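Local coordinates for protein polysaccharide Lyase Family 6 (Bacteroides cellulosilyticus, PDB 6QPS) that probably cleaves mannuronate-rich alginate by beta-elimination, as a calcium-binding polysaccharide lyase of family 6 from a human gut bacterium, at residues A[213-218]-A[229-234]; A[234-239]-A[243-248]; A[265-270]-A[275-280]. One frame throughout, in Å; residues are numbered along the deposited sequence. Where two conformers were deposited one is given.

Contact 1. Residues A[213-218]-A[229-234]; sequences EIIRIG and TIVEDN. With CA (calcium ion), chain C.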
# COMPACT_ATOMS: atom_id res chain seq x y z
N GLU A 213 -4.52 -7.73 -3.49
CA GLU A 213 -3.82 -6.69 -2.74
C GLU A 213 -4.15 -5.31 -3.32
O GLU A 213 -4.49 -5.16 -4.50
CB GLU A 213 -2.31 -6.92 -2.85
CG GLU A 213 -1.81 -8.27 -2.30
CD GLU A 213 -1.76 -9.43 -3.31
OE1 GLU A 213 -2.35 -9.31 -4.42
OE2 GLU A 213 -1.13 -10.48 -2.97
N ILE A 214 -4.00 -4.27 -2.50
CA ILE A 214 -4.09 -2.90 -2.99
C ILE A 214 -2.75 -2.43 -3.55
O ILE A 214 -2.68 -1.97 -4.70
CB ILE A 214 -4.60 -1.95 -1.88
CG1 ILE A 214 -5.93 -2.41 -1.28
CG2 ILE A 214 -4.75 -0.52 -2.42
CD1 ILE A 214 -7.07 -2.59 -2.26
N ILE A 215 -1.67 -2.53 -2.77
CA ILE A 215 -0.33 -2.18 -3.23
C ILE A 215 0.59 -3.37 -3.02
O ILE A 215 0.59 -4.00 -1.95
CB ILE A 215 0.23 -0.96 -2.46
CG1 ILE A 215 -0.64 0.29 -2.59
CG2 ILE A 215 1.68 -0.64 -2.90
CD1 ILE A 215 -0.17 1.47 -1.79
N ARG A 216 1.44 -3.65 -4.01
CA ARG A 216 2.51 -4.63 -3.90
C ARG A 216 3.80 -3.95 -4.35
O ARG A 216 3.85 -3.37 -5.45
CB ARG A 216 2.26 -5.89 -4.73
CG ARG A 216 3.30 -6.99 -4.47
CD ARG A 216 3.23 -8.04 -5.57
NE ARG A 216 2.08 -8.94 -5.50
CZ ARG A 216 1.41 -9.40 -6.55
NH1 ARG A 216 1.67 -8.99 -7.77
NH2 ARG A 216 0.44 -10.27 -6.37
N ILE A 217 4.81 -3.96 -3.50
CA ILE A 217 6.08 -3.29 -3.80
C ILE A 217 7.12 -4.35 -4.12
O ILE A 217 7.75 -4.93 -3.22
CB ILE A 217 6.56 -2.37 -2.66
CG1 ILE A 217 5.42 -1.48 -2.13
CG2 ILE A 217 7.75 -1.49 -3.17
CD1 ILE A 217 5.85 -0.57 -0.97
N GLY A 218 7.35 -4.61 -5.41
CA GLY A 218 8.21 -5.70 -5.84
C GLY A 218 7.48 -7.02 -5.95
O GLY A 218 6.25 -7.09 -5.91
N THR A 229 10.77 2.87 -2.27
CA THR A 229 9.46 3.48 -2.51
C THR A 229 8.95 4.10 -1.21
O THR A 229 9.08 3.50 -0.13
CB THR A 229 8.47 2.41 -2.98
OG1 THR A 229 9.00 1.72 -4.11
CG2 THR A 229 7.13 3.03 -3.38
N ILE A 230 8.33 5.28 -1.31
CA ILE A 230 7.75 5.98 -0.16
C ILE A 230 6.23 6.00 -0.32
O ILE A 230 5.70 6.51 -1.32
CB ILE A 230 8.32 7.40 -0.00
CG1 ILE A 230 9.82 7.33 0.25
CG2 ILE A 230 7.58 8.15 1.12
CD1 ILE A 230 10.50 8.66 0.36
N VAL A 231 5.54 5.41 0.65
CA VAL A 231 4.08 5.34 0.70
C VAL A 231 3.65 6.16 1.93
O VAL A 231 3.84 5.71 3.07
CB VAL A 231 3.60 3.89 0.82
CG1 VAL A 231 2.09 3.79 0.87
CG2 VAL A 231 4.18 3.03 -0.32
N GLU A 232 3.10 7.36 1.71
CA GLU A 232 2.95 8.35 2.78
C GLU A 232 1.61 9.08 2.71
O GLU A 232 1.16 9.47 1.63
CB GLU A 232 4.13 9.34 2.67
CG GLU A 232 4.24 10.40 3.73
CD GLU A 232 5.43 11.32 3.46
OE1 GLU A 232 5.36 12.12 2.49
OE2 GLU A 232 6.46 11.22 4.18
N ASP A 233 0.97 9.25 3.85
CA ASP A 233 -0.22 10.09 3.96
C ASP A 233 -1.37 9.60 3.07
O ASP A 233 -2.13 10.41 2.53
CB ASP A 233 0.09 11.57 3.65
CG ASP A 233 1.02 12.21 4.65
OD1 ASP A 233 0.90 11.93 5.86
OD2 ASP A 233 1.89 13.00 4.23
N ASN A 234 -1.54 8.29 2.94
CA ASN A 234 -2.66 7.73 2.18
C ASN A 234 -3.71 7.15 3.12
O ASN A 234 -3.42 6.75 4.25
CB ASN A 234 -2.21 6.59 1.26
CG ASN A 234 -1.11 6.99 0.29
OD1 ASN A 234 -1.37 7.61 -0.76
ND2 ASN A 234 0.13 6.60 0.59
CA CA C . -1.68 -11.77 -1.08
O HOH W 1 0.27 -13.12 -1.67
O HOH W 2 -1.88 -13.18 0.94
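Ile217 meets Thr229 and Val231 across the interior of a right-handed parallel beta-helix, the fold of the chondroitinase B and PL6 lyases. Strand 215-218 and strand 230-237 lie on different faces of one coil, and the spacing of their CA atoms, 9.6 Å between Ile215 and Val231, is that of side-chain packing between faces; no hydrogen bond joins the segments. The side chain of Ile217 shows how the gap is filled. Its CB points toward the other strand and splits into two branches. CG2 approaches the branch point of Thr229 at a slant and comes 3.6 Å from Thr229 OG1. CG1 lies beside the backbone N (chi1 -46°), and the extended second torsion (179°) carries CD1 onward to 4.0 Å from Val231 CG2, the two side chains running antiparallel alongside one another. Two residues earlier in the strand, Ile215 CD1 and Val231 CG1 meet tip to tip at 4.2 Å. The polar atom in this apolar setting, Thr229 OG1, hydrogen-bonds to Asn192 and Ser227, while Ile217 CG2 touches it only in packing. Ile214 and Ile215 also touch the ring of Phe236.

Glu213, just before the strand, takes no part in this packing and serves the metal site. Its chain, bent at chi2 (90°), brings OE2 to 2.4 Å from the calcium ion, which Asn210, Glu242, Glu244 and two waters also bind. Arg216, whose NH1 is held by Gln182 and Tyr155, probably helps to offset the carboxylate's charge: its NH2 lies 3.5 Å from Glu213 OE1, but the oxygen is displaced from the plane of the guanidinium, so the link is electrostatic and not a directed N-H bond.

Contact 2. Residues A[234-239]-A[243-248]; sequences NVFFRC and NEIISV. With CA (calcium ion), chain C.
At a corner of the beta-helix coil, where the backbone turns at Ile245 and Ile246, two isoleucine branches close on the ring of Phe236. Ile245 CG2 lies 3.6 Å from Phe236 CD2, and Ile246 CD1 reaches Phe236 CZ at 3.8 Å, its side chain crossing that of the phenylalanine at about a right angle. Both methyls approach the ring obliquely. Ile246 gets there through an extended second torsion (179°), although its CB does not head for the other segment. Cys239 completes the patch, its CB 4.2 Å from Ile245 CG2. Phe236 also stacks with Phe201 and Phe260 on neighbouring coils, forming an aromatic ladder of the kind that runs through parallel beta-helix cores. With an alanine here, Ile245 CG2 and Ile246 CD1 would probably face a gap, and Phe201 and Phe260 would lose the ring they stack on. Glu244 turns away from this core, and its OE1 binds the calcium ion at 2.3 Å. Its other oxygen, OE2, accepts a hydrogen bond of 2.7 Å from Ser247 OG, which comes from above the carboxylate plane, 50° out of it, and probably helps to fix the rotation of the group.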
# COMPACT_ATOMS: atom_id res chain seq x y z
N ASN A 234 -1.54 8.29 2.94
CA ASN A 234 -2.66 7.73 2.18
C ASN A 234 -3.71 7.15 3.12
O ASN A 234 -3.42 6.75 4.25
CB ASN A 234 -2.21 6.59 1.26
CG ASN A 234 -1.11 6.99 0.29
OD1 ASN A 234 -1.37 7.61 -0.76
ND2 ASN A 234 0.13 6.60 0.59
N VAL A 235 -4.96 7.11 2.63
CA VAL A 235 -6.08 6.45 3.31
C VAL A 235 -6.42 5.15 2.59
O VAL A 235 -6.51 5.12 1.36
CB VAL A 235 -7.32 7.35 3.37
CG1 VAL A 235 -8.49 6.63 4.00
CG2 VAL A 235 -7.04 8.60 4.14
N PHE A 236 -6.60 4.09 3.38
CA PHE A 236 -7.11 2.79 2.92
C PHE A 236 -8.45 2.57 3.62
O PHE A 236 -8.49 2.42 4.85
CB PHE A 236 -6.10 1.68 3.23
CG PHE A 236 -4.78 1.89 2.54
CD1 PHE A 236 -3.83 2.74 3.09
CD2 PHE A 236 -4.51 1.30 1.33
CE1 PHE A 236 -2.63 2.97 2.44
CE2 PHE A 236 -3.30 1.53 0.68
CZ PHE A 236 -2.38 2.38 1.23
N PHE A 237 -9.54 2.58 2.86
CA PHE A 237 -10.92 2.57 3.39
C PHE A 237 -11.64 1.33 2.89
O PHE A 237 -11.91 1.20 1.68
CB PHE A 237 -11.60 3.85 2.90
CG PHE A 237 -13.09 3.96 3.20
CD1 PHE A 237 -14.03 3.64 2.23
CD2 PHE A 237 -13.53 4.49 4.40
CE1 PHE A 237 -15.40 3.80 2.48
CE2 PHE A 237 -14.90 4.64 4.66
CZ PHE A 237 -15.83 4.29 3.71
N ARG A 238 -11.93 0.40 3.80
CA ARG A 238 -12.67 -0.81 3.44
C ARG A 238 -11.95 -1.59 2.35
O ARG A 238 -12.58 -2.22 1.49
CB ARG A 238 -14.13 -0.47 3.10
CG ARG A 238 -14.82 0.12 4.32
CD ARG A 238 -16.22 0.53 4.02
NE ARG A 238 -16.88 0.98 5.25
CZ ARG A 238 -18.06 1.58 5.29
NH1 ARG A 238 -18.73 1.83 4.17
NH2 ARG A 238 -18.57 1.93 6.48
N CYS A 239 -10.61 -1.62 2.44
CA CYS A 239 -9.79 -2.42 1.53
C CYS A 239 -9.73 -3.84 2.07
O CYS A 239 -8.90 -4.14 2.94
CB CYS A 239 -8.39 -1.83 1.37
SG CYS A 239 -8.33 -0.12 0.76
N ASN A 243 -5.85 -10.77 2.80
CA ASN A 243 -5.17 -10.49 4.06
C ASN A 243 -4.04 -9.48 3.95
O ASN A 243 -3.62 -8.96 4.99
CB ASN A 243 -4.73 -11.78 4.76
CG ASN A 243 -3.71 -12.56 3.99
OD1 ASN A 243 -3.31 -12.20 2.90
ND2 ASN A 243 -3.26 -13.67 4.59
N GLU A 244 -3.57 -9.15 2.74
CA GLU A 244 -2.57 -8.09 2.57
C GLU A 244 -3.23 -6.87 1.92
O GLU A 244 -3.60 -6.92 0.73
CB GLU A 244 -1.40 -8.53 1.68
CG GLU A 244 -0.65 -9.75 2.14
CD GLU A 244 0.38 -10.19 1.11
OE1 GLU A 244 -0.05 -10.56 -0.01
OE2 GLU A 244 1.60 -10.13 1.42
N ILE A 245 -3.30 -5.76 2.67
CA ILE A 245 -3.63 -4.47 2.06
C ILE A 245 -2.43 -3.98 1.25
O ILE A 245 -2.54 -3.67 0.05
CB ILE A 245 -4.02 -3.44 3.13
CG1 ILE A 245 -5.19 -3.92 4.01
CG2 ILE A 245 -4.33 -2.10 2.47
CD1 ILE A 245 -5.33 -3.06 5.26
N ILE A 246 -1.28 -3.91 1.91
CA ILE A 246 0.00 -3.60 1.29
C ILE A 246 0.89 -4.81 1.50
O ILE A 246 1.10 -5.25 2.65
CB ILE A 246 0.66 -2.36 1.90
CG1 ILE A 246 -0.27 -1.14 1.84
CG2 ILE A 246 1.99 -2.10 1.19
CD1 ILE A 246 0.37 0.11 2.46
N SER A 247 1.41 -5.36 0.40
CA SER A 247 2.37 -6.46 0.42
C SER A 247 3.74 -5.91 0.02
O SER A 247 4.00 -5.63 -1.15
CB SER A 247 1.87 -7.53 -0.53
OG SER A 247 2.67 -8.68 -0.56
N VAL A 248 4.59 -5.68 1.02
CA VAL A 248 5.94 -5.17 0.79
C VAL A 248 6.84 -6.37 0.45
O VAL A 248 6.95 -7.30 1.25
CB VAL A 248 6.48 -4.41 2.02
CG1 VAL A 248 7.86 -3.83 1.68
CG2 VAL A 248 5.52 -3.29 2.48
CA CA C . -1.68 -11.77 -1.08
O HOH W 1 0.27 -13.12 -1.67
O HOH W 2 -1.88 -13.18 0.94

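Contact 3. Residues A[265-270]-A[275-280]; sequences GGLVCR and NVIESN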
# COMPACT_ATOMS: atom_id res chain seq x y z
N GLY A 265 -7.43 -6.55 6.22
CA GLY A 265 -6.09 -7.04 5.94
C GLY A 265 -5.10 -6.23 6.74
O GLY A 265 -5.48 -5.47 7.63
N GLY A 266 -3.81 -6.43 6.45
CA GLY A 266 -2.74 -5.79 7.19
C GLY A 266 -1.69 -5.14 6.31
O GLY A 266 -1.73 -5.22 5.07
N LEU A 267 -0.76 -4.47 6.98
CA LEU A 267 0.48 -3.97 6.39
C LEU A 267 1.53 -5.06 6.58
O LEU A 267 1.95 -5.34 7.72
CB LEU A 267 0.87 -2.66 7.06
CG LEU A 267 2.02 -1.88 6.41
CD1 LEU A 267 2.15 -0.48 7.06
CD2 LEU A 267 3.39 -2.61 6.44
N VAL A 268 1.94 -5.71 5.50
CA VAL A 268 2.74 -6.93 5.60
C VAL A 268 4.13 -6.74 5.01
O VAL A 268 4.28 -6.44 3.81
CB VAL A 268 2.03 -8.11 4.92
CG1 VAL A 268 2.83 -9.41 5.07
CG2 VAL A 268 0.61 -8.27 5.49
N CYS A 269 5.16 -6.95 5.85
CA CYS A 269 6.56 -6.98 5.42
C CYS A 269 6.80 -8.42 4.97
O CYS A 269 7.33 -9.25 5.72
CB CYS A 269 7.48 -6.60 6.58
SG CYS A 269 7.43 -4.82 6.97
N ARG A 270 6.36 -8.72 3.74
CA ARG A 270 6.28 -10.11 3.28
C ARG A 270 7.62 -10.66 2.80
O ARG A 270 8.01 -11.77 3.19
CB ARG A 270 5.21 -10.25 2.19
CG ARG A 270 5.10 -11.67 1.64
CD ARG A 270 4.70 -12.71 2.71
NE ARG A 270 4.74 -14.06 2.17
CZ ARG A 270 5.81 -14.85 2.18
NH1 ARG A 270 6.93 -14.44 2.78
NH2 ARG A 270 5.77 -16.06 1.63
N ASN A 275 12.76 -2.30 5.92
CA ASN A 275 11.64 -1.41 5.69
C ASN A 275 11.36 -0.58 6.93
O ASN A 275 11.54 -1.04 8.06
CB ASN A 275 10.44 -2.23 5.24
CG ASN A 275 10.68 -2.84 3.86
OD1 ASN A 275 10.90 -2.11 2.88
ND2 ASN A 275 10.72 -4.17 3.77
N VAL A 276 11.01 0.69 6.72
CA VAL A 276 10.82 1.67 7.78
C VAL A 276 9.33 2.00 7.85
O VAL A 276 8.75 2.49 6.87
CB VAL A 276 11.71 2.91 7.53
CG1 VAL A 276 11.44 3.98 8.59
CG2 VAL A 276 13.21 2.53 7.50
N ILE A 277 8.72 1.72 9.01
CA ILE A 277 7.27 1.75 9.20
C ILE A 277 7.00 2.75 10.33
O ILE A 277 7.16 2.41 11.51
CB ILE A 277 6.74 0.36 9.56
CG1 ILE A 277 7.31 -0.75 8.64
CG2 ILE A 277 5.24 0.35 9.53
CD1 ILE A 277 6.96 -0.62 7.19
N GLU A 278 6.58 3.97 9.99
CA GLU A 278 6.50 5.08 10.94
C GLU A 278 5.12 5.71 10.98
O GLU A 278 4.60 6.17 9.97
CB GLU A 278 7.51 6.19 10.55
CG GLU A 278 8.98 5.83 10.77
CD GLU A 278 9.94 6.81 10.13
OE1 GLU A 278 9.58 7.45 9.12
OE2 GLU A 278 11.10 6.94 10.62
N SER A 279 4.55 5.78 12.17
CA SER A 279 3.43 6.67 12.47
C SER A 279 2.18 6.36 11.67
O SER A 279 1.38 7.26 11.39
CB SER A 279 3.79 8.16 12.30
OG SER A 279 4.94 8.51 13.07
N ASN A 280 1.97 5.09 11.31
CA ASN A 280 0.72 4.67 10.68
C ASN A 280 -0.35 4.46 11.75
O ASN A 280 -0.04 4.26 12.92
CB ASN A 280 0.93 3.39 9.88
CG ASN A 280 1.96 3.57 8.77
OD1 ASN A 280 1.66 4.11 7.70
ND2 ASN A 280 3.20 3.18 9.02
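Leu267 and Ile277 form the packed centre of this contact, overlapping flank to flank and pointing in opposing directions. Leu267 CD1 lies 4.0 Å from Ile277 CG2, and Leu267 CD2 lies 4.2 Å from Ile277 CD1, so both branches of the leucine find a methyl. The leucine's first torsion (chi1 -170°) sets CG anti to the backbone N and directs the fork across the coil. Ile277 was modelled in two conformers, so its distances describe one of them. Cys269 SG ends the row, 4.2 Å from Ile277 CD1 and 4.3 Å from Asn275 CB. Its residue is the centre of an inverse gamma turn. The strands belong to different faces of one parallel beta-helix coil, with 9.3 Å between the CA atoms of Leu267 and Ile277.

The other side of strand 276-283 is different in kind. Val276 and Glu278 are partly exposed and take no part in the interior; Glu278 instead makes a salt bridge to Arg256 on the neighbouring coil. Arg270, likewise partly exposed, points away from strand 276-283.

Two asparagines border the apolar row. Asn280 ND2 approaches Leu267 CD1 at 4.3 Å, yet its hydrogen bond goes to Leu255 O, while OD1 of the same amide accepts from Asn258, as in the asparagine ladders of beta-helices. Asn275 OD1 accepts from Asn253 N and its ND2 donates to Ser250 O. No hydrogen bond crosses between the segments, so their contact probably rests on burial and dispersion, while the amides bond to adjacent coils.

How the contacts relate
Contact 1 packs across one coil, contact 2 spans the passage to the next, and contact 3 packs across the coil after it. Contacts 1 and 2, centres 8 Å apart, share Asn234 and are joined by probable hydrogen bonds, Ile215 O to Ser247 N at 2.8 Å and Ile217 N to Ser247 O at 3.0 Å. Contact 3 is centred 10 Å from both: Val248 N lies 2.9 Å from Val268 O, again a probable hydrogen bond, whereas contacts 1 and 3 do not touch. The calcium ion draws on the first two, through Glu213 and Glu244; the side chain of Leu267 in contact 3 stays about 12 Å from the ion.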